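Local coordinates for Phospholipase/Carboxylesterase (Dyadobacter fermentans, PDB 4H0C), which probably hydrolyses carboxylic ester bonds, and perhaps palmitoyl thioesters on proteins, as an alpha/beta-hydrolase of the phospholipase/carboxylesterase family, at residues T6-I11 with Q56-S61; K146-Q151 with D179-V184. All coordinates share one frame; numbering follows the deposited sequence.

Contact 1. Residues T6-I11 with Q56-S61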
ATOM      1  N   THR A   6      15.327  -7.691  -9.566  1.00 20.21           N
ATOM      2  CA  THR A   6      15.118  -6.252  -9.590  1.00 20.85           C
ATOM      3  C   THR A   6      13.722  -5.974 -10.114  1.00 20.29           C
ATOM      4  O   THR A   6      13.281  -6.626 -11.049  1.00 22.77           O
ATOM      5  CB  THR A   6      16.123  -5.606 -10.591  1.00 25.16           C
ATOM      6  OG1 THR A   6      17.455  -5.865 -10.152  1.00 29.78           O
ATOM      7  CG2 THR A   6      15.930  -4.104 -10.739  1.00 25.76           C
ATOM      8  N   HIS A   7      13.032  -4.999  -9.523  1.00 17.92           N
ATOM      9  CA  HIS A   7      11.835  -4.456 -10.165  1.00 16.70           C
ATOM     10  C   HIS A   7      12.269  -3.352 -11.062  1.00 19.25           C
ATOM     11  O   HIS A   7      12.719  -2.300 -10.600  1.00 24.07           O
ATOM     12  CB  HIS A   7      10.814  -3.999  -9.146  1.00 17.01           C
ATOM     13  CG  HIS A   7      10.296  -5.126  -8.305  1.00 15.97           C
ATOM     14  ND1 HIS A   7       9.466  -6.076  -8.805  1.00 15.92           N
ATOM     15  CD2 HIS A   7      10.548  -5.478  -6.977  1.00 13.32           C
ATOM     16  CE1 HIS A   7       9.189  -6.984  -7.850  1.00 14.28           C
ATOM     17  NE2 HIS A   7       9.843  -6.630  -6.731  1.00 13.33           N
ATOM     18  N   SER A   8      12.198  -3.602 -12.366  1.00 18.89           N
ATOM     19  CA  SER A   8      12.516  -2.562 -13.335  1.00 21.12           C
ATOM     20  C   SER A   8      11.424  -1.481 -13.328  1.00 20.37           C
ATOM     21  O   SER A   8      10.308  -1.708 -12.852  1.00 22.16           O
ATOM     22  CB  SER A   8      12.715  -3.162 -14.731  1.00 25.20           C
ATOM     23  OG  SER A   8      11.505  -3.699 -15.235  1.00 26.95           O
ATOM     24  N   LYS A   9      11.748  -0.315 -13.881  1.00 22.16           N
ATOM     25  CA  LYS A   9      10.853   0.848 -13.861  1.00 25.08           C
ATOM     26  C   LYS A   9       9.705   0.677 -14.864  1.00 22.53           C
ATOM     27  O   LYS A   9       9.752   1.188 -15.978  1.00 29.20           O
ATOM     28  CB  LYS A   9      11.654   2.127 -14.121  1.00 29.00           C
ATOM     29  CG  LYS A   9      10.910   3.434 -13.871  1.00 30.60           C
ATOM     30  CD  LYS A   9      11.884   4.604 -13.884  1.00 38.32           C
ATOM     31  CE  LYS A   9      11.293   5.842 -14.533  1.00 34.74           C
ATOM     32  NZ  LYS A   9      12.355   6.847 -14.854  1.00 39.48           N
ATOM     33  N   GLN A  10       8.695  -0.075 -14.452  1.00 20.91           N
ATOM     34  CA  GLN A  10       7.491  -0.312 -15.241  1.00 20.05           C
ATOM     35  C   GLN A  10       6.329   0.385 -14.522  1.00 22.62           C
ATOM     36  O   GLN A  10       5.877  -0.076 -13.469  1.00 22.05           O
ATOM     37  CB  GLN A  10       7.214  -1.811 -15.337  1.00 21.61           C
ATOM     38  CG  GLN A  10       8.275  -2.681 -15.996  1.00 28.25           C
ATOM     39  CD  GLN A  10       7.826  -4.138 -16.090  1.00 28.27           C
ATOM     40  OE1 GLN A  10       8.304  -5.006 -15.346  1.00 33.32           O
ATOM     41  NE2 GLN A  10       6.896  -4.409 -16.996  1.00 31.07           N
ATOM     42  N   ILE A  11       5.870   1.510 -15.058  1.00 21.22           N
ATOM     43  CA  ILE A  11       4.859   2.318 -14.369  1.00 21.20           C
ATOM     44  C   ILE A  11       3.716   2.599 -15.327  1.00 22.34           C
ATOM     45  O   ILE A  11       3.905   3.248 -16.357  1.00 27.35           O
ATOM     46  CB  ILE A  11       5.429   3.663 -13.841  1.00 21.55           C
ATOM     47  CG1 ILE A  11       6.575   3.433 -12.838  1.00 22.18           C
ATOM     48  CG2 ILE A  11       4.325   4.476 -13.176  1.00 24.86           C
ATOM     49  CD1 ILE A  11       7.531   4.609 -12.683  1.00 27.85           C
ATOM     50  N   GLN A  56       4.335  -1.891 -12.026  1.00 16.06           N
ATOM     51  CA  GLN A  56       4.182  -3.323 -12.258  1.00 17.08           C
ATOM     52  C   GLN A  56       5.362  -4.078 -11.662  1.00 15.17           C
ATOM     53  O   GLN A  56       6.511  -3.769 -11.983  1.00 17.93           O
ATOM     54  CB  GLN A  56       4.107  -3.615 -13.771  1.00 19.35           C
ATOM     55  CG  GLN A  56       4.195  -5.096 -14.112  1.00 18.69           C
ATOM     56  CD  GLN A  56       2.945  -5.866 -13.702  1.00 20.82           C
ATOM     57  OE1 GLN A  56       1.818  -5.463 -14.035  1.00 21.06           O
ATOM     58  NE2 GLN A  56       3.131  -6.984 -12.983  1.00 21.73           N
ATOM     59  N   ALA A  57       5.077  -5.103 -10.856  1.00 16.12           N
ATOM     60  CA  ALA A  57       6.134  -5.924 -10.268  1.00 17.21           C
ATOM     61  C   ALA A  57       6.734  -6.872 -11.297  1.00 17.63           C
ATOM     62  O   ALA A  57       6.023  -7.490 -12.097  1.00 18.40           O
ATOM     63  CB  ALA A  57       5.626  -6.708  -9.067  1.00 16.44           C
ATOM     64  N   THR A  58       8.063  -6.964 -11.272  1.00 18.17           N
ATOM     65  CA  THR A  58       8.769  -7.996 -11.999  1.00 17.66           C
ATOM     66  C   THR A  58       8.353  -9.326 -11.386  1.00 17.70           C
ATOM     67  O   THR A  58       8.158  -9.410 -10.176  1.00 17.29           O
ATOM     68  CB  THR A  58      10.286  -7.753 -11.912  1.00 18.09           C
ATOM     69  OG1 THR A  58      10.577  -6.549 -12.632  1.00 19.17           O
ATOM     70  CG2 THR A  58      11.091  -8.905 -12.527  1.00 23.26           C
ATOM     71  N   ASN A  59       8.163 -10.332 -12.240  1.00 20.46           N
ATOM     72  CA  ASN A  59       7.624 -11.648 -11.845  1.00 19.16           C
ATOM     73  C   ASN A  59       6.196 -11.585 -11.293  1.00 19.86           C
ATOM     74  O   ASN A  59       5.698 -12.557 -10.682  1.00 20.05           O
ATOM     75  CB  ASN A  59       8.570 -12.350 -10.874  1.00 21.55           C
ATOM     76  CG  ASN A  59       9.922 -12.666 -11.502  1.00 23.75           C
ATOM     77  OD1 ASN A  59       9.987 -13.031 -12.673  1.00 26.57           O
ATOM     78  ND2 ASN A  59      11.007 -12.526 -10.727  1.00 30.34           N
ATOM     79  N   ASN A  60       5.530 -10.452 -11.542  1.00 19.47           N
ATOM     80  CA  ASN A  60       4.190 -10.172 -11.006  1.00 20.93           C
ATOM     81  C   ASN A  60       4.125 -10.380  -9.489  1.00 18.17           C
ATOM     82  O   ASN A  60       3.067 -10.705  -8.941  1.00 18.52           O
ATOM     83  CB  ASN A  60       3.120 -11.054 -11.674  1.00 23.27           C
ATOM     84  CG  ASN A  60       2.849 -10.692 -13.118  1.00 27.79           C
ATOM     85  OD1 ASN A  60       3.386  -9.734 -13.657  1.00 32.63           O
ATOM     86  ND2 ASN A  60       1.994 -11.471 -13.750  1.00 32.62           N
ATOM     87  N   SER A  61       5.257 -10.179  -8.809  1.00 15.75           N
ATOM     88  CA  SER A  61       5.320 -10.395  -7.375  1.00 16.35           C
ATOM     89  C   SER A  61       6.376  -9.504  -6.749  1.00 15.06           C
ATOM     90  O   SER A  61       7.554  -9.545  -7.150  1.00 15.76           O
ATOM     91  CB  SER A  61       5.609 -11.877  -7.073  1.00 16.81           C
ATOM     92  OG  SER A  61       5.745 -12.096  -5.668  1.00 17.53           O
TER
HETATM   93  O   HOH W   1       9.122  -4.171 -12.397  1.00 20.74           O

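Contact 2. Residues K146-Q151 with D179-V184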
ATOM      1  N   LYS A 146      10.428   5.608  10.192  1.00 13.26           N
ATOM      2  CA  LYS A 146      10.817   6.990  10.487  1.00 14.39           C
ATOM      3  C   LYS A 146       9.800   7.964   9.939  1.00 13.36           C
ATOM      4  O   LYS A 146       9.183   7.709   8.902  1.00 14.98           O
ATOM      5  CB  LYS A 146      12.206   7.351   9.909  1.00 13.83           C
ATOM      6  CG  LYS A 146      13.343   6.448  10.345  1.00 15.71           C
ATOM      7  CD  LYS A 146      13.807   6.776  11.747  1.00 20.35           C
ATOM      8  CE  LYS A 146      14.963   5.866  12.136  1.00 23.55           C
ATOM      9  NZ  LYS A 146      15.319   6.122  13.546  1.00 28.24           N
ATOM     10  N   GLY A 147       9.645   9.089  10.627  1.00 13.63           N
ATOM     11  CA  GLY A 147       8.766  10.135  10.157  1.00 11.59           C
ATOM     12  C   GLY A 147       7.589  10.362  11.087  1.00 12.42           C
ATOM     13  O   GLY A 147       7.538   9.822  12.198  1.00 14.77           O
ATOM     14  N   ASP A 148       6.654  11.207  10.652  1.00 14.95           N
ATOM     15  CA  ASP A 148       5.414  11.429  11.408  1.00 15.42           C
ATOM     16  C   ASP A 148       4.284  11.571  10.405  1.00 14.09           C
ATOM     17  O   ASP A 148       4.417  12.316   9.437  1.00 14.66           O
ATOM     18  CB  ASP A 148       5.515  12.689  12.283  1.00 16.32           C
ATOM     19  CG  ASP A 148       4.357  12.791  13.286  1.00 17.69           C
ATOM     20  OD1 ASP A 148       3.241  13.229  12.905  1.00 15.75           O
ATOM     21  OD2 ASP A 148       4.558  12.429  14.466  1.00 21.16           O
ATOM     22  N   PHE A 149       3.196  10.836  10.592  1.00 11.72           N
ATOM     23  CA  PHE A 149       2.117  10.892   9.614  1.00 11.72           C
ATOM     24  C   PHE A 149       1.276  12.193   9.629  1.00 11.88           C
ATOM     25  O   PHE A 149       0.496  12.442   8.701  1.00 12.53           O
ATOM     26  CB  PHE A 149       1.218   9.663   9.738  1.00 13.16           C
ATOM     27  CG  PHE A 149       1.809   8.422   9.142  1.00 13.15           C
ATOM     28  CD1 PHE A 149       1.904   8.267   7.759  1.00 13.04           C
ATOM     29  CD2 PHE A 149       2.232   7.384   9.961  1.00 13.37           C
ATOM     30  CE1 PHE A 149       2.407   7.091   7.210  1.00 13.73           C
ATOM     31  CE2 PHE A 149       2.748   6.206   9.427  1.00 12.65           C
ATOM     32  CZ  PHE A 149       2.836   6.052   8.051  1.00 13.79           C
ATOM     33  N   LYS A 150       1.441  13.006  10.668  0.50 11.97           N
ATOM     34  CA  LYS A 150       0.722  14.275  10.777  0.50 12.62           C
ATOM     35  C   LYS A 150      -0.781  14.054  10.568  0.50 12.55           C
ATOM     36  O   LYS A 150      -1.442  14.830   9.879  0.50 14.44           O
ATOM     37  CB  LYS A 150       1.269  15.297   9.763  0.50 12.62           C
ATOM     38  CG  LYS A 150       2.778  15.537   9.837  0.50 14.80           C
ATOM     39  CD  LYS A 150       3.139  16.480  10.977  0.50 15.77           C
ATOM     40  CE  LYS A 150       4.409  17.289  10.673  0.50 17.06           C
ATOM     41  NZ  LYS A 150       5.655  16.477  10.650  0.50 15.41           N
ATOM     42  N   GLN A 151      -1.304  12.972  11.144  1.00 12.35           N
ATOM     43  CA  GLN A 151      -2.742  12.686  11.147  1.00 12.52           C
ATOM     44  C   GLN A 151      -3.249  12.134   9.809  1.00 12.76           C
ATOM     45  O   GLN A 151      -4.468  12.077   9.599  1.00 13.72           O
ATOM     46  CB  GLN A 151      -3.592  13.908  11.607  1.00 12.80           C
ATOM     47  CG  GLN A 151      -3.069  14.509  12.898  1.00 12.61           C
ATOM     48  CD  GLN A 151      -3.928  15.603  13.466  1.00 11.74           C
ATOM     49  OE1 GLN A 151      -4.989  15.957  12.919  1.00 17.01           O
ATOM     50  NE2 GLN A 151      -3.496  16.128  14.597  1.00 15.93           N
ATOM     51  N   ASP A 179       1.315   5.081  16.922  1.00 16.46           N
ATOM     52  CA  ASP A 179       2.506   5.700  17.534  1.00 16.37           C
ATOM     53  C   ASP A 179       3.177   6.748  16.651  1.00 16.42           C
ATOM     54  O   ASP A 179       3.729   7.735  17.154  1.00 20.20           O
ATOM     55  CB  ASP A 179       3.502   4.627  17.996  1.00 19.53           C
ATOM     56  CG  ASP A 179       3.088   3.982  19.314  1.00 29.71           C
ATOM     57  OD1 ASP A 179       2.169   4.511  20.006  1.00 32.15           O
ATOM     58  OD2 ASP A 179       3.679   2.938  19.658  1.00 39.29           O
HETATM   59  N   MSE A 180       3.095   6.552  15.335  1.00 13.28           N
HETATM   60  CA  MSE A 180       3.678   7.489  14.383  1.00 15.99           C
HETATM   61  C   MSE A 180       2.682   8.530  13.910  1.00 13.10           C
HETATM   62  O   MSE A 180       2.922   9.233  12.923  1.00 13.87           O
HETATM   63  CB  MSE A 180       4.305   6.727  13.235  1.00 18.25           C
HETATM   64  CG  MSE A 180       5.441   5.837  13.729  1.00 20.20           C
HETATM   65 SE   MSE A 180       6.128   4.879  12.271  0.75 19.80          SE
HETATM   66  CE  MSE A 180       6.974   6.404  11.349  1.00 17.50           C
ATOM     67  N   ASN A 181       1.571   8.641  14.645  1.00 13.49           N
ATOM     68  CA  ASN A 181       0.620   9.742  14.471  1.00 11.80           C
ATOM     69  C   ASN A 181      -0.240   9.644  13.211  1.00 12.57           C
ATOM     70  O   ASN A 181      -0.748  10.654  12.735  1.00 12.23           O
ATOM     71  CB  ASN A 181       1.302  11.131  14.574  1.00 13.82           C
ATOM     72  CG  ASN A 181       0.304  12.275  14.824  1.00 12.24           C
ATOM     73  OD1 ASN A 181      -0.763  12.091  15.456  1.00 13.37           O
ATOM     74  ND2 ASN A 181       0.651  13.461  14.342  1.00 11.56           N
ATOM     75  N   ALA A 182      -0.446   8.438  12.689  1.00 12.52           N
ATOM     76  CA  ALA A 182      -1.504   8.255  11.694  1.00 11.97           C
ATOM     77  C   ALA A 182      -2.871   8.359  12.383  1.00 11.48           C
ATOM     78  O   ALA A 182      -2.990   8.091  13.591  1.00 14.38           O
ATOM     79  CB  ALA A 182      -1.350   6.904  11.007  1.00 13.72           C
ATOM     80  N   ALA A 183      -3.895   8.736  11.617  1.00 11.67           N
ATOM     81  CA  ALA A 183      -5.309   8.619  12.076  1.00 12.01           C
ATOM     82  C   ALA A 183      -5.846   7.278  11.556  1.00 13.05           C
ATOM     83  O   ALA A 183      -6.273   7.173  10.408  1.00 14.68           O
ATOM     84  CB  ALA A 183      -6.142   9.815  11.582  1.00 13.62           C
ATOM     85  N   VAL A 184      -5.792   6.242  12.389  1.00 14.10           N
ATOM     86  CA  VAL A 184      -5.999   4.873  11.919  1.00 14.15           C
ATOM     87  C   VAL A 184      -7.413   4.327  12.110  1.00 16.33           C
ATOM     88  O   VAL A 184      -7.960   4.382  13.207  1.00 21.88           O
ATOM     89  CB  VAL A 184      -4.996   3.886  12.552  1.00 15.93           C
ATOM     90  CG1 VAL A 184      -5.166   2.485  11.963  1.00 17.86           C
ATOM     91  CG2 VAL A 184      -3.583   4.384  12.304  1.00 16.43           C
TER

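Contact 1. Residues T6-I11 with Q56-S61
H7 and T58 meet where the imidazole of H7 lies edge-on against the backbone of segment 56-61. From CB, CG sits beside the backbone N of H7 (chi1 -63°), which swings the ring over to the other segment. H7 ND1 then accepts a hydrogen bond from T58 N at 3.0 Å. The donor lies in the ring plane, although the bond is bent, with an N-H...acceptor angle of 140°. CE1 comes next round the ring. H7 CE1 lies 3.1 Å from S61 O, which is also near the ring plane, and 3.8 Å from A57 CB. NE2 at the far end is hydrogen-bonded to W62 O. With both ring nitrogens engaged, the rotation of the imidazole is fixed. The rings of Y5 and W62 also meet it.

T58 points its side chain back at segment 6-11, and T58 OG1 lies 3.1 Å from T6 O. A water bridges the two segments. It is hydrogen-bonded to S8 O, Q56 O and T58 OG1.

At the other end Q56 N donates to Q10 O at 2.8 Å in a nearly straight bond. The two glutamine side chains start in contact, with Q10 CB 3.9 Å from Q56 CB. Q56 then bends off to take a hydrogen bond from A35 N through OE1. The arrangement joins the lead-in to strand 11-15 with the loop leaving strand 50-55, its antiparallel neighbour at one edge of the alpha/beta-hydrolase sheet.

Contact 2. Residues K146-Q151 with D179-V184
F149 and D148 meet a Schellman motif that ends helix 167-179, with N181 as its C-prime residue at positive phi. The F149 ring lies obliquely against this turn. F149 CD2 lies 3.9 Å from M180 CB and 3.8 Å from A182 CB. Residues T118 and T119 of helix 109-120 and L177 of helix 167-179 also pack on F149, which is buried. F149 N also donates to M180 O at 2.8 Å, almost straight.

The D148 and N181 side chains are set obliquely, with carboxylate and amide planes 58° apart. CG of D148 is anti to its backbone N (chi1 -169°), which brings OD1 to both its donors. N181 ND2 reaches the syn lone pair of D148 OD1 at 3.0 Å. K150 N comes to the anti side, somewhat out of the carboxylate plane, and closes an Asx turn. Replacing D148 by an alanine is likely to leave N181 ND2 and K150 N without their shared acceptor and the turn less firmly held.

The side chain of selenomethionine M180 passes beside F149 and ends at K146 and G147. Further along, Q151 N donates to N181 O at 2.9 Å. M180 bends at chi3 (70°), and M180 CE ends 3.5 Å from K146 C.

How the contacts relate
From the N terminus the chain passes through 6-11 into strand 11-15, then builds strands 23-28 and 50-55. Contact 1 closes this first loop when 56-61 returns beside 6-11. The chain next adds helix 77-94, strand 102-107, helix 109-120 and strand 127-131. Contact 2 opens at 146-151, ahead of strand 153-160, and closes after helix 167-179 as strand 183-190 begins. The two loops follow in series and neither nest nor cross. The centres of contact 1 and contact 2 are about 29 Å apart, and the two lie on opposite sides of the chain's centre. Contact 1 serves the edge of the sheet with strand 11-15, and contact 2 the edge with strand 183-190.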